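Local structure of kinase-associated protein B (Bacillus cereus, 1Y71) at residues K19-Y23 and K44-Q48; L95-L99 and K126-L130; K38-V42 and I88-S94; F8-V14 and G25-S30. The protein is of unknown function but is probably a kinase-associated protein with an SH3-like domain. All blocks are in the same frame, centred on the assembly; numbering follows the deposited sequence.

Contact 1: residues K19-Y23 and K44-Q48; sequences KTGKY and KHPVQ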
loop_
_atom_site.group_PDB
_atom_site.type_symbol
_atom_site.label_atom_id
_atom_site.label_comp_id
_atom_site.label_asym_id
_atom_site.label_seq_id
_atom_site.Cartn_x
_atom_site.Cartn_y
_atom_site.Cartn_z
ATOM N N LYS B 19 2.527 1.685 20.553
ATOM C CA LYS B 19 3.770 1.300 21.247
ATOM C C LYS B 19 5.001 1.906 20.611
ATOM O O LYS B 19 6.032 1.220 20.425
ATOM C CB LYS B 19 3.882 -0.230 21.341
ATOM C CG LYS B 19 2.683 -0.827 22.118
ATOM C CD LYS B 19 3.114 -1.920 23.045
ATOM C CE LYS B 19 2.202 -1.948 24.297
ATOM N NZ LYS B 19 0.929 -2.597 23.933
ATOM N N THR B 20 4.878 3.200 20.316
ATOM C CA THR B 20 5.927 4.057 19.715
ATOM C C THR B 20 6.168 3.829 18.215
ATOM O O THR B 20 6.955 4.565 17.594
ATOM C CB THR B 20 7.316 3.998 20.469
ATOM O OG1 THR B 20 8.058 2.816 20.088
ATOM C CG2 THR B 20 7.155 4.067 21.992
ATOM N N GLY B 21 5.508 2.821 17.649
ATOM C CA GLY B 21 5.588 2.580 16.216
ATOM C C GLY B 21 4.525 3.465 15.563
ATOM O O GLY B 21 3.586 3.905 16.217
ATOM N N LYS B 22 4.684 3.739 14.284
ATOM C CA LYS B 22 3.656 4.466 13.528
ATOM C C LYS B 22 3.391 3.731 12.234
ATOM O O LYS B 22 4.344 3.349 11.527
ATOM C CB LYS B 22 4.087 5.913 13.237
ATOM C CG LYS B 22 2.920 6.744 12.707
ATOM C CD LYS B 22 3.293 8.274 12.555
ATOM C CE LYS B 22 2.045 9.113 12.332
ATOM N NZ LYS B 22 2.429 10.562 12.202
ATOM N N TYR B 23 2.101 3.539 11.932
ATOM C CA TYR B 23 1.647 2.692 10.826
ATOM C C TYR B 23 0.608 3.377 9.944
ATOM O O TYR B 23 -0.129 4.254 10.391
ATOM C CB TYR B 23 1.014 1.377 11.407
ATOM C CG TYR B 23 1.972 0.639 12.329
ATOM C CD1 TYR B 23 2.882 -0.260 11.817
ATOM C CD2 TYR B 23 2.046 0.944 13.700
ATOM C CE1 TYR B 23 3.795 -0.908 12.649
ATOM C CE2 TYR B 23 2.954 0.309 14.532
ATOM C CZ TYR B 23 3.819 -0.622 14.008
ATOM O OH TYR B 23 4.745 -1.256 14.812
ATOM N N LYS B 44 7.025 4.264 11.004
ATOM C CA LYS B 44 8.083 4.388 12.007
ATOM C C LYS B 44 8.189 3.098 12.772
ATOM O O LYS B 44 7.178 2.589 13.278
ATOM C CB LYS B 44 7.824 5.574 12.956
ATOM C CG LYS B 44 8.824 5.633 14.126
ATOM C CD LYS B 44 8.328 6.620 15.166
ATOM C CE LYS B 44 9.414 6.944 16.179
ATOM N NZ LYS B 44 9.159 6.312 17.505
ATOM N N HIS B 45 9.395 2.537 12.787
ATOM C CA HIS B 45 9.661 1.306 13.519
ATOM C C HIS B 45 9.738 1.652 15.001
ATOM O O HIS B 45 10.254 2.728 15.363
ATOM C CB HIS B 45 10.925 0.597 12.990
ATOM C CG HIS B 45 11.051 -0.822 13.450
ATOM N ND1 HIS B 45 11.584 -1.158 14.680
ATOM C CD2 HIS B 45 10.699 -1.989 12.859
ATOM C CE1 HIS B 45 11.573 -2.473 14.816
ATOM N NE2 HIS B 45 11.027 -3.002 13.734
ATOM N N PRO B 46 9.144 0.803 15.857
ATOM C CA PRO B 46 9.098 1.146 17.283
ATOM C C PRO B 46 10.471 1.191 17.963
ATOM O O PRO B 46 11.440 0.541 17.521
ATOM C CB PRO B 46 8.287 0.008 17.896
ATOM C CG PRO B 46 8.453 -1.134 16.917
ATOM C CD PRO B 46 8.396 -0.444 15.583
ATOM N N VAL B 47 10.502 1.941 19.051
ATOM C CA VAL B 47 11.693 2.103 19.865
ATOM C C VAL B 47 11.969 0.773 20.560
ATOM O O VAL B 47 11.039 0.040 20.893
ATOM C CB VAL B 47 11.479 3.253 20.897
ATOM C CG1 VAL B 47 12.779 3.608 21.597
ATOM C CG2 VAL B 47 11.065 4.487 20.189
ATOM N N GLN B 48 13.244 0.460 20.770
ATOM C CA GLN B 48 13.630 -0.783 21.437
ATOM C C GLN B 48 13.885 -0.576 22.928
ATOM O O GLN B 48 14.095 0.548 23.384
ATOM C CB GLN B 48 14.894 -1.347 20.775
ATOM C CG GLN B 48 14.746 -1.545 19.265
ATOM C CD GLN B 48 13.564 -2.422 18.905
ATOM O OE1 GLN B 48 12.550 -1.948 18.376
ATOM N NE2 GLN B 48 13.682 -3.708 19.192
#
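Thr20 lies over the start of the 46-47 peptide, its OG1 against Pro46 CA and Pro46 CB and its CB 3.8 Å from Val47 CG2. OG1 sits between the backbone N and the carbonyl carbon of its own residue (chi1 80°), which turns it toward Val47; the Val47 N-H meets it at 2.8 Å, nearly straight at 163°. The same hydroxyl donates to Lys19 O at 2.6 Å, so two bonds fix its rotation. The long arm of Lys44 runs alongside Thr20 O, bends at its last torsion and delivers NZ to it in the carbonyl plane, 2.8 Å away. Next along the chain, Lys22 and Lys44 form an antiparallel hydrogen-bonded pair, their CB atoms 3.8 Å apart on one face of the sheet. This bridge extends the pairing of strand 21-31 with strand 34-42 into the loop that follows, in a sheet consistent with the SH3-like family. Pro46 CD reaches Tyr23 OH at 3.8 Å, proline and phenol crossing at about a right angle, while that hydroxyl is hydrogen-bonded to Leu68 N. His45 points away, toward helices 91-104 and 112-127.

Contact 2: residues L95-L99 and K126-L130; sequences LKLAL and KDYKL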
loop_
_atom_site.group_PDB
_atom_site.type_symbol
_atom_site.label_atom_id
_atom_site.label_comp_id
_atom_site.label_asym_id
_atom_site.label_seq_id
_atom_site.Cartn_x
_atom_site.Cartn_y
_atom_site.Cartn_z
ATOM N N LEU B 95 8.706 -1.358 5.821
ATOM C CA LEU B 95 9.391 -1.891 7.008
ATOM C C LEU B 95 10.894 -1.776 6.861
ATOM O O LEU B 95 11.614 -1.361 7.816
ATOM C CB LEU B 95 8.976 -3.341 7.264
ATOM C CG LEU B 95 9.617 -4.152 8.417
ATOM C CD1 LEU B 95 9.401 -3.412 9.756
ATOM C CD2 LEU B 95 9.052 -5.628 8.487
ATOM N N LYS B 96 11.385 -2.158 5.674
ATOM C CA LYS B 96 12.809 -2.020 5.361
ATOM C C LYS B 96 13.254 -0.552 5.531
ATOM O O LYS B 96 14.264 -0.265 6.193
ATOM C CB LYS B 96 13.110 -2.549 3.943
ATOM C CG LYS B 96 14.608 -2.723 3.650
ATOM C CD LYS B 96 14.841 -3.194 2.167
ATOM C CE LYS B 96 16.369 -3.149 1.787
ATOM N NZ LYS B 96 16.926 -1.731 1.829
ATOM N N LEU B 97 12.498 0.360 4.934
ATOM C CA LEU B 97 12.763 1.801 5.056
ATOM C C LEU B 97 12.705 2.316 6.484
ATOM O O LEU B 97 13.674 2.936 6.962
ATOM C CB LEU B 97 11.811 2.614 4.178
ATOM C CG LEU B 97 11.971 4.143 4.192
ATOM C CD1 LEU B 97 13.308 4.562 3.544
ATOM C CD2 LEU B 97 10.806 4.858 3.491
ATOM N N ALA B 98 11.601 2.055 7.177
ATOM C CA ALA B 98 11.423 2.472 8.570
ATOM C C ALA B 98 12.623 2.034 9.458
ATOM O O ALA B 98 13.156 2.790 10.287
ATOM C CB ALA B 98 10.107 1.900 9.121
ATOM N N LEU B 99 13.060 0.812 9.251
ATOM C CA LEU B 99 14.160 0.253 9.994
ATOM C C LEU B 99 15.493 0.938 9.674
ATOM O O LEU B 99 16.276 1.257 10.586
ATOM C CB LEU B 99 14.258 -1.238 9.692
ATOM C CG LEU B 99 15.055 -2.078 10.664
ATOM C CD1 LEU B 99 14.410 -2.004 12.025
ATOM C CD2 LEU B 99 15.094 -3.565 10.128
ATOM N N LYS B 126 17.340 -9.139 10.322
ATOM C CA LYS B 126 17.551 -10.508 9.859
ATOM C C LYS B 126 16.295 -11.336 10.104
ATOM O O LYS B 126 15.866 -12.092 9.232
ATOM C CB LYS B 126 18.782 -11.117 10.533
ATOM C CG LYS B 126 20.047 -10.334 10.244
ATOM C CD LYS B 126 21.281 -11.006 10.861
ATOM C CE LYS B 126 22.563 -10.270 10.490
ATOM N NZ LYS B 126 23.681 -10.657 11.389
ATOM N N ASP B 127 15.683 -11.146 11.273
ATOM C CA ASP B 127 14.474 -11.865 11.650
ATOM C C ASP B 127 13.291 -11.598 10.710
ATOM O O ASP B 127 12.509 -12.500 10.412
ATOM C CB ASP B 127 14.086 -11.520 13.077
ATOM C CG ASP B 127 15.149 -11.935 14.090
ATOM O OD1 ASP B 127 16.046 -12.732 13.736
ATOM O OD2 ASP B 127 15.072 -11.461 15.241
ATOM N N TYR B 128 13.177 -10.354 10.253
ATOM C CA TYR B 128 12.110 -9.944 9.346
ATOM C C TYR B 128 12.250 -10.471 7.912
ATOM O O TYR B 128 11.313 -10.328 7.106
ATOM C CB TYR B 128 12.089 -8.435 9.248
ATOM C CG TYR B 128 11.620 -7.690 10.486
ATOM C CD1 TYR B 128 10.604 -8.185 11.291
ATOM C CD2 TYR B 128 12.134 -6.433 10.775
ATOM C CE1 TYR B 128 10.150 -7.462 12.403
ATOM C CE2 TYR B 128 11.681 -5.698 11.874
ATOM C CZ TYR B 128 10.698 -6.216 12.675
ATOM O OH TYR B 128 10.280 -5.467 13.751
ATOM N N LYS B 129 13.431 -10.998 7.597
ATOM C CA LYS B 129 13.784 -11.505 6.252
ATOM C C LYS B 129 14.294 -10.419 5.299
ATOM O O LYS B 129 14.276 -10.613 4.081
ATOM C CB LYS B 129 12.606 -12.253 5.618
ATOM C CG LYS B 129 12.672 -13.754 5.737
ATOM C CD LYS B 129 12.874 -14.272 7.146
ATOM C CE LYS B 129 13.476 -15.648 7.090
ATOM N NZ LYS B 129 13.851 -16.151 8.423
ATOM N N LEU B 130 14.767 -9.299 5.848
ATOM C CA LEU B 130 15.205 -8.142 5.034
ATOM C C LEU B 130 16.734 -7.955 4.976
ATOM O O LEU B 130 17.509 -8.570 5.744
ATOM C CB LEU B 130 14.566 -6.842 5.550
ATOM C CG LEU B 130 13.167 -6.881 6.176
ATOM C CD1 LEU B 130 12.893 -5.612 6.970
ATOM C CD2 LEU B 130 12.094 -7.087 5.126
ATOM O OXT LEU B 130 17.235 -7.156 4.160
#
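Leu95 drives its forked end against the ring of Tyr128. Its CD2 stands over one face, 4.0 Å from the ring centroid and 16° off the normal, a CH-pi contact displaced somewhat toward the rim. The second branch, Leu95 CD1, reaches farther along the ring to Tyr128 CE2 at 3.9 Å, so the fork spreads from the CG end of the phenol toward its hydroxyl end. Leu99, one turn on, takes another approach: its CD2 arrives at the edge, near the ring plane, 4.2 Å from Tyr128 CD2. Face and edge of one ring are thus met by two leucines spaced i to i+4. Both swing CG opposite the backbone N (chi1 177° in Leu95), and each extends from helix 91-104 toward the other segment.

The C-terminal Leu130 fills the hollow beside this pair. Its CD1 is the bump, lodged 3.9 Å from Leu95 CG and equally close to Lys96 CA, with Leu99 CD2 at 4.4 Å on a third flank. Leu130 and Leu95 cross at about a right angle. The contact is apolar throughout; the Tyr128 hydroxyl leaves it to bond with His45 NE2 and Ala67 N, and Lys96 NZ turns off to a salt bridge with Glu100. What lets Tyr128 and Leu130 both face helix 91-104 is the reversal between them: Lys129 has positive phi (85°), with two bonds back into the last turn of the preceding helix. The arrangement is a Schellman motif ending a helical hairpin, its C-terminal tail folded onto the partner helix.

Contact 3: residues K38-V42 and I88-S94; sequences KVLAV and IPDYTES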
loop_
_atom_site.group_PDB
_atom_site.type_symbol
_atom_site.label_atom_id
_atom_site.label_comp_id
_atom_site.label_asym_id
_atom_site.label_seq_id
_atom_site.Cartn_x
_atom_site.Cartn_y
_atom_site.Cartn_z
ATOM N N LYS B 38 -6.334 -2.253 10.816
ATOM C CA LYS B 38 -5.624 -3.281 10.078
ATOM C C LYS B 38 -4.380 -2.658 9.465
ATOM O O LYS B 38 -4.468 -1.768 8.605
ATOM C CB LYS B 38 -6.532 -3.892 9.002
ATOM C CG LYS B 38 -5.955 -5.071 8.178
ATOM C CD LYS B 38 -6.653 -5.159 6.789
ATOM C CE LYS B 38 -7.967 -5.923 6.740
ATOM N NZ LYS B 38 -8.730 -5.637 5.418
ATOM N N VAL B 39 -3.221 -3.161 9.876
ATOM C CA VAL B 39 -1.931 -2.582 9.475
ATOM C C VAL B 39 -1.638 -2.893 8.000
ATOM O O VAL B 39 -1.700 -4.052 7.555
ATOM C CB VAL B 39 -0.773 -3.089 10.375
ATOM C CG1 VAL B 39 0.605 -2.640 9.853
ATOM C CG2 VAL B 39 -0.966 -2.637 11.786
ATOM N N LEU B 40 -1.316 -1.845 7.242
ATOM C CA LEU B 40 -0.934 -2.019 5.832
ATOM C C LEU B 40 0.517 -1.667 5.503
ATOM O O LEU B 40 1.096 -2.192 4.531
ATOM C CB LEU B 40 -1.872 -1.212 4.929
ATOM C CG LEU B 40 -3.345 -1.581 5.035
ATOM C CD1 LEU B 40 -4.216 -0.543 4.283
ATOM C CD2 LEU B 40 -3.676 -3.040 4.564
ATOM N N ALA B 41 1.086 -0.732 6.271
ATOM C CA ALA B 41 2.445 -0.280 6.036
ATOM C C ALA B 41 3.028 0.281 7.315
ATOM O O ALA B 41 2.282 0.670 8.217
ATOM C CB ALA B 41 2.489 0.762 4.940
ATOM N N VAL B 42 4.359 0.321 7.373
ATOM C CA VAL B 42 5.096 0.892 8.494
ATOM C C VAL B 42 5.711 2.248 8.131
ATOM O O VAL B 42 6.432 2.357 7.158
ATOM C CB VAL B 42 6.223 -0.041 8.985
ATOM C CG1 VAL B 42 6.868 0.534 10.305
ATOM C CG2 VAL B 42 5.697 -1.477 9.197
ATOM N N ILE B 88 -0.205 4.346 -0.290
ATOM C CA ILE B 88 0.087 3.296 0.662
ATOM C C ILE B 88 1.314 2.535 0.152
ATOM O O ILE B 88 1.280 1.933 -0.931
ATOM C CB ILE B 88 -1.126 2.342 0.876
ATOM C CG1 ILE B 88 -2.355 3.151 1.323
ATOM C CG2 ILE B 88 -0.756 1.213 1.894
ATOM C CD1 ILE B 88 -3.586 2.332 1.421
ATOM N N PRO B 89 2.411 2.578 0.907
ATOM C CA PRO B 89 3.608 1.881 0.478
ATOM C C PRO B 89 3.435 0.377 0.639
ATOM O O PRO B 89 2.582 -0.060 1.395
ATOM C CB PRO B 89 4.693 2.363 1.450
ATOM C CG PRO B 89 4.003 2.925 2.594
ATOM C CD PRO B 89 2.589 3.292 2.185
ATOM N N ASP B 90 4.257 -0.385 -0.073
ATOM C CA ASP B 90 4.343 -1.821 0.117
ATOM C C ASP B 90 4.818 -2.107 1.531
ATOM O O ASP B 90 5.803 -1.492 1.989
ATOM C CB ASP B 90 5.359 -2.412 -0.861
ATOM C CG ASP B 90 5.539 -3.884 -0.661
ATOM O OD1 ASP B 90 6.570 -4.337 -0.079
ATOM O OD2 ASP B 90 4.633 -4.591 -1.114
ATOM N N TYR B 91 4.138 -3.027 2.227
ATOM C CA TYR B 91 4.382 -3.225 3.651
ATOM C C TYR B 91 5.874 -3.547 3.825
ATOM O O TYR B 91 6.567 -2.927 4.632
ATOM C CB TYR B 91 3.533 -4.383 4.248
ATOM C CG TYR B 91 3.967 -4.723 5.676
ATOM C CD1 TYR B 91 3.368 -4.109 6.770
ATOM C CD2 TYR B 91 4.988 -5.633 5.909
ATOM C CE1 TYR B 91 3.776 -4.381 8.062
ATOM C CE2 TYR B 91 5.425 -5.934 7.208
ATOM C CZ TYR B 91 4.816 -5.313 8.273
ATOM O OH TYR B 91 5.259 -5.608 9.539
ATOM N N THR B 92 6.366 -4.535 3.086
ATOM C CA THR B 92 7.744 -4.997 3.257
ATOM C C THR B 92 8.786 -3.923 2.974
ATOM O O THR B 92 9.718 -3.711 3.779
ATOM C CB THR B 92 7.991 -6.291 2.417
ATOM O OG1 THR B 92 7.181 -7.320 2.978
ATOM C CG2 THR B 92 9.466 -6.729 2.434
ATOM N N GLU B 93 8.617 -3.206 1.863
ATOM C CA GLU B 93 9.523 -2.110 1.584
ATOM C C GLU B 93 9.433 -0.979 2.641
ATOM O O GLU B 93 10.458 -0.365 2.980
ATOM C CB GLU B 93 9.316 -1.565 0.181
ATOM C CG GLU B 93 10.627 -1.115 -0.492
ATOM C CD GLU B 93 11.724 -2.214 -0.609
ATOM O OE1 GLU B 93 11.403 -3.432 -0.750
ATOM O OE2 GLU B 93 12.920 -1.843 -0.572
ATOM N N SER B 94 8.229 -0.710 3.143
ATOM C CA SER B 94 8.060 0.325 4.168
ATOM C C SER B 94 8.793 -0.073 5.469
ATOM O O SER B 94 9.401 0.776 6.155
ATOM C CB SER B 94 6.567 0.619 4.437
ATOM O OG SER B 94 5.930 -0.445 5.135
HETATM O O HOH W 1 1.039 -2.955 1.859
HETATM O O HOH W 2 8.456 3.332 5.779
#
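Ser94 CB and OG rest against the backbone of Val42, and OG accepts the Val42 N-H at 2.8 Å and 169°. This end of strand 34-42 carries a classic beta bulge: Leu40 and Ala41 both face Ile24 of strand 21-31, and helix 91-104 starts over this irregular stretch. Beside the bulge the Tyr91 ring stands with its edge to Leu40 O and to Val39 CG1, and its CE1 lies 3.7 Å from Val42 CG2. Ala41 CB fits against Pro89 CG at 3.5 Å, and Ile88 CG2 packs on Leu40 CB.

Farther out, a chi1 of 72° tucks Ser94 OG between its backbone N and carbonyl carbon, where it also donates to Tyr91 O at 2.6 Å; with the Val42 bond this fixes the rotation of the hydroxyl. Asp90 caps the turn, its OD1 taking the Glu93 N-H through its anti lone pair. The Tyr91 hydroxyl is tied to Leu68 O. Ile88 continues the packing outward onto Ile88 of the second subunit, and Thr92 OG1 bonds to Glu87 of that subunit. A water molecule closes the strand end to the helix, donating to Val42 O at 2.6 Å and to Ser94 O at 2.8 Å.

Contact 4: residues F8-V14 and G25-S30; sequences FEIGEIV and GEVTNS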
loop_
_atom_site.group_PDB
_atom_site.type_symbol
_atom_site.label_atom_id
_atom_site.label_comp_id
_atom_site.label_asym_id
_atom_site.label_seq_id
_atom_site.Cartn_x
_atom_site.Cartn_y
_atom_site.Cartn_z
ATOM N N PHE B 8 -13.873 8.423 12.519
ATOM C CA PHE B 8 -13.360 7.691 11.358
ATOM C C PHE B 8 -14.312 6.566 10.989
ATOM O O PHE B 8 -14.772 5.843 11.868
ATOM C CB PHE B 8 -11.969 7.130 11.666
ATOM C CG PHE B 8 -10.963 8.175 12.071
ATOM C CD1 PHE B 8 -10.466 8.209 13.365
ATOM C CD2 PHE B 8 -10.511 9.122 11.162
ATOM C CE1 PHE B 8 -9.530 9.182 13.744
ATOM C CE2 PHE B 8 -9.585 10.089 11.530
ATOM C CZ PHE B 8 -9.092 10.118 12.810
ATOM N N GLU B 9 -14.624 6.426 9.701
ATOM C CA GLU B 9 -15.504 5.333 9.268
ATOM C C GLU B 9 -14.748 4.066 8.865
ATOM O O GLU B 9 -13.547 4.100 8.572
ATOM C CB GLU B 9 -16.508 5.787 8.195
ATOM C CG GLU B 9 -15.899 6.227 6.856
ATOM C CD GLU B 9 -16.877 7.039 5.989
ATOM O OE1 GLU B 9 -17.791 6.448 5.351
ATOM O OE2 GLU B 9 -16.714 8.285 5.947
ATOM N N ILE B 10 -15.455 2.941 8.929
ATOM C CA ILE B 10 -14.939 1.656 8.477
ATOM C C ILE B 10 -14.503 1.759 7.027
ATOM O O ILE B 10 -15.261 2.243 6.166
ATOM C CB ILE B 10 -15.981 0.533 8.661
ATOM C CG1 ILE B 10 -16.018 0.103 10.124
ATOM C CG2 ILE B 10 -15.664 -0.670 7.780
ATOM C CD1 ILE B 10 -17.003 -1.048 10.413
ATOM N N GLY B 11 -13.284 1.296 6.766
ATOM C CA GLY B 11 -12.714 1.381 5.439
ATOM C C GLY B 11 -11.784 2.575 5.331
ATOM O O GLY B 11 -10.992 2.671 4.403
ATOM N N GLU B 12 -11.872 3.496 6.279
ATOM C CA GLU B 12 -11.048 4.705 6.193
ATOM C C GLU B 12 -9.562 4.382 6.324
ATOM O O GLU B 12 -9.161 3.650 7.233
ATOM C CB GLU B 12 -11.505 5.721 7.230
ATOM C CG GLU B 12 -10.635 6.965 7.320
ATOM C CD GLU B 12 -11.397 8.160 7.869
ATOM O OE1 GLU B 12 -10.790 9.241 7.925
ATOM O OE2 GLU B 12 -12.591 8.023 8.234
ATOM N N ILE B 13 -8.754 4.937 5.419
ATOM C CA ILE B 13 -7.287 4.848 5.499
ATOM C C ILE B 13 -6.750 5.887 6.479
ATOM O O ILE B 13 -7.085 7.079 6.383
ATOM C CB ILE B 13 -6.601 5.002 4.117
ATOM C CG1 ILE B 13 -7.210 4.012 3.119
ATOM C CG2 ILE B 13 -5.091 4.778 4.241
ATOM C CD1 ILE B 13 -7.175 2.535 3.618
ATOM N N VAL B 14 -5.945 5.423 7.436
ATOM C CA VAL B 14 -5.476 6.271 8.551
ATOM C C VAL B 14 -4.018 5.964 8.890
ATOM O O VAL B 14 -3.462 5.021 8.377
ATOM C CB VAL B 14 -6.343 6.035 9.808
ATOM C CG1 VAL B 14 -7.823 6.479 9.552
ATOM C CG2 VAL B 14 -6.251 4.540 10.253
ATOM N N GLY B 25 -2.791 2.235 8.046
ATOM C CA GLY B 25 -3.727 1.102 8.124
ATOM C C GLY B 25 -5.133 1.445 7.713
ATOM O O GLY B 25 -5.413 2.533 7.215
ATOM N N GLU B 26 -6.025 0.498 7.920
ATOM C CA GLU B 26 -7.416 0.689 7.558
ATOM C C GLU B 26 -8.309 0.489 8.788
ATOM O O GLU B 26 -8.130 -0.473 9.529
ATOM C CB GLU B 26 -7.770 -0.290 6.420
ATOM C CG GLU B 26 -9.199 -0.192 5.953
ATOM C CD GLU B 26 -9.613 -1.363 5.103
ATOM O OE1 GLU B 26 -8.853 -2.356 4.989
ATOM O OE2 GLU B 26 -10.731 -1.285 4.562
ATOM N N VAL B 27 -9.215 1.420 9.044
ATOM C CA VAL B 27 -10.159 1.253 10.149
ATOM C C VAL B 27 -11.088 0.081 9.814
ATOM O O VAL B 27 -11.718 0.074 8.757
ATOM C CB VAL B 27 -10.951 2.554 10.427
ATOM C CG1 VAL B 27 -12.090 2.322 11.452
ATOM C CG2 VAL B 27 -9.991 3.670 10.899
ATOM N N THR B 28 -11.122 -0.928 10.679
ATOM C CA THR B 28 -12.009 -2.078 10.465
ATOM C C THR B 28 -13.127 -2.208 11.523
ATOM O O THR B 28 -14.067 -2.981 11.343
ATOM C CB THR B 28 -11.239 -3.415 10.342
ATOM O OG1 THR B 28 -10.631 -3.731 11.588
ATOM C CG2 THR B 28 -10.143 -3.347 9.251
ATOM N N ASN B 29 -13.024 -1.460 12.611
ATOM C CA ASN B 29 -14.087 -1.434 13.628
ATOM C C ASN B 29 -13.858 -0.236 14.549
ATOM O O ASN B 29 -12.718 0.198 14.751
ATOM C CB ASN B 29 -14.119 -2.757 14.432
ATOM C CG ASN B 29 -15.474 -3.033 15.131
ATOM O OD1 ASN B 29 -16.551 -2.604 14.683
ATOM N ND2 ASN B 29 -15.413 -3.787 16.232
ATOM N N SER B 30 -14.962 0.288 15.082
ATOM C CA SER B 30 -14.951 1.341 16.083
ATOM C C SER B 30 -15.466 0.777 17.402
ATOM O O SER B 30 -16.097 -0.292 17.453
ATOM C CB SER B 30 -15.868 2.505 15.680
ATOM O OG SER B 30 -15.563 3.035 14.400
#
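Val27 carries CG1 opposite its backbone N (chi1 172°), which leaves CG2 beside that N and directed at Val14, whose own CG1 also lies beside its backbone N (chi1 -64°). The two methyls, Val27 CG2 and Val14 CG1, meet at 3.8 Å, the side chains crossing at about a right angle, and Phe8 CB adds to the same patch, touching Val27 CG2. On its other branch Val27 CG1 lies against Glu9 O, so the valine is inserted into the bend of the incoming chain. That bend is a type II beta turn from Glu9 to Glu12. Gly11 occupies its third position with positive phi (99°), where a CB would be jammed against the preceding carbonyl, and its N-H meets Val27 O at 2.8 Å, almost perfectly straight. Val27 N returns a bond to Glu12 O in the carbonyl plane, so both backbone polar atoms of Val27 are used on the turn. Glu12 also folds back, its OE2 accepting the Glu9 N-H at 3.0 Å.

Beyond the turn the segments become a regular antiparallel ladder. Ile13 and Glu26 form the non-hydrogen-bonded pair, with Ile13 CD1 4.0 Å from Glu26 CB. Val14 and Gly25 form the hydrogen-bonded one, joined by Val14 N to Gly25 O and Gly25 N to Val14 O, each 2.9 Å. Glu26 stretches out along the turn, its OE2 3.4 Å from Gly11 CA and close to OE2 of Glu26 of the second subunit, two like charges. This is the open end of the hairpin of strands 13-18 and 21-31; strand 34-42 flanks it beyond 21-31, and strand 81-83 lies against Phe8 and Val14.

How the contacts relate
Strand 21-31 threads the set: its start serves contact 1 and its later part contact 4, with centres 20 Å apart, and its neighbour 34-42 supplies contact 3. Helix 91-104 gives its first turn to contact 3 and its next to contact 2, centres 12 Å apart. Contacts 1 and 2 touch through His45, which packs on Leu95 and Leu99. Along the chain contact 4 closes before contact 3 opens, and contact 3 before contact 2, while contact 1 alternates with contacts 3 and 4. Contacts 2 and 4 lie on opposite sides of the chain's centre. The dimer interface includes the sheet and the start of helix 91-104; the second subunit does not touch the segments of contacts 1 and 2.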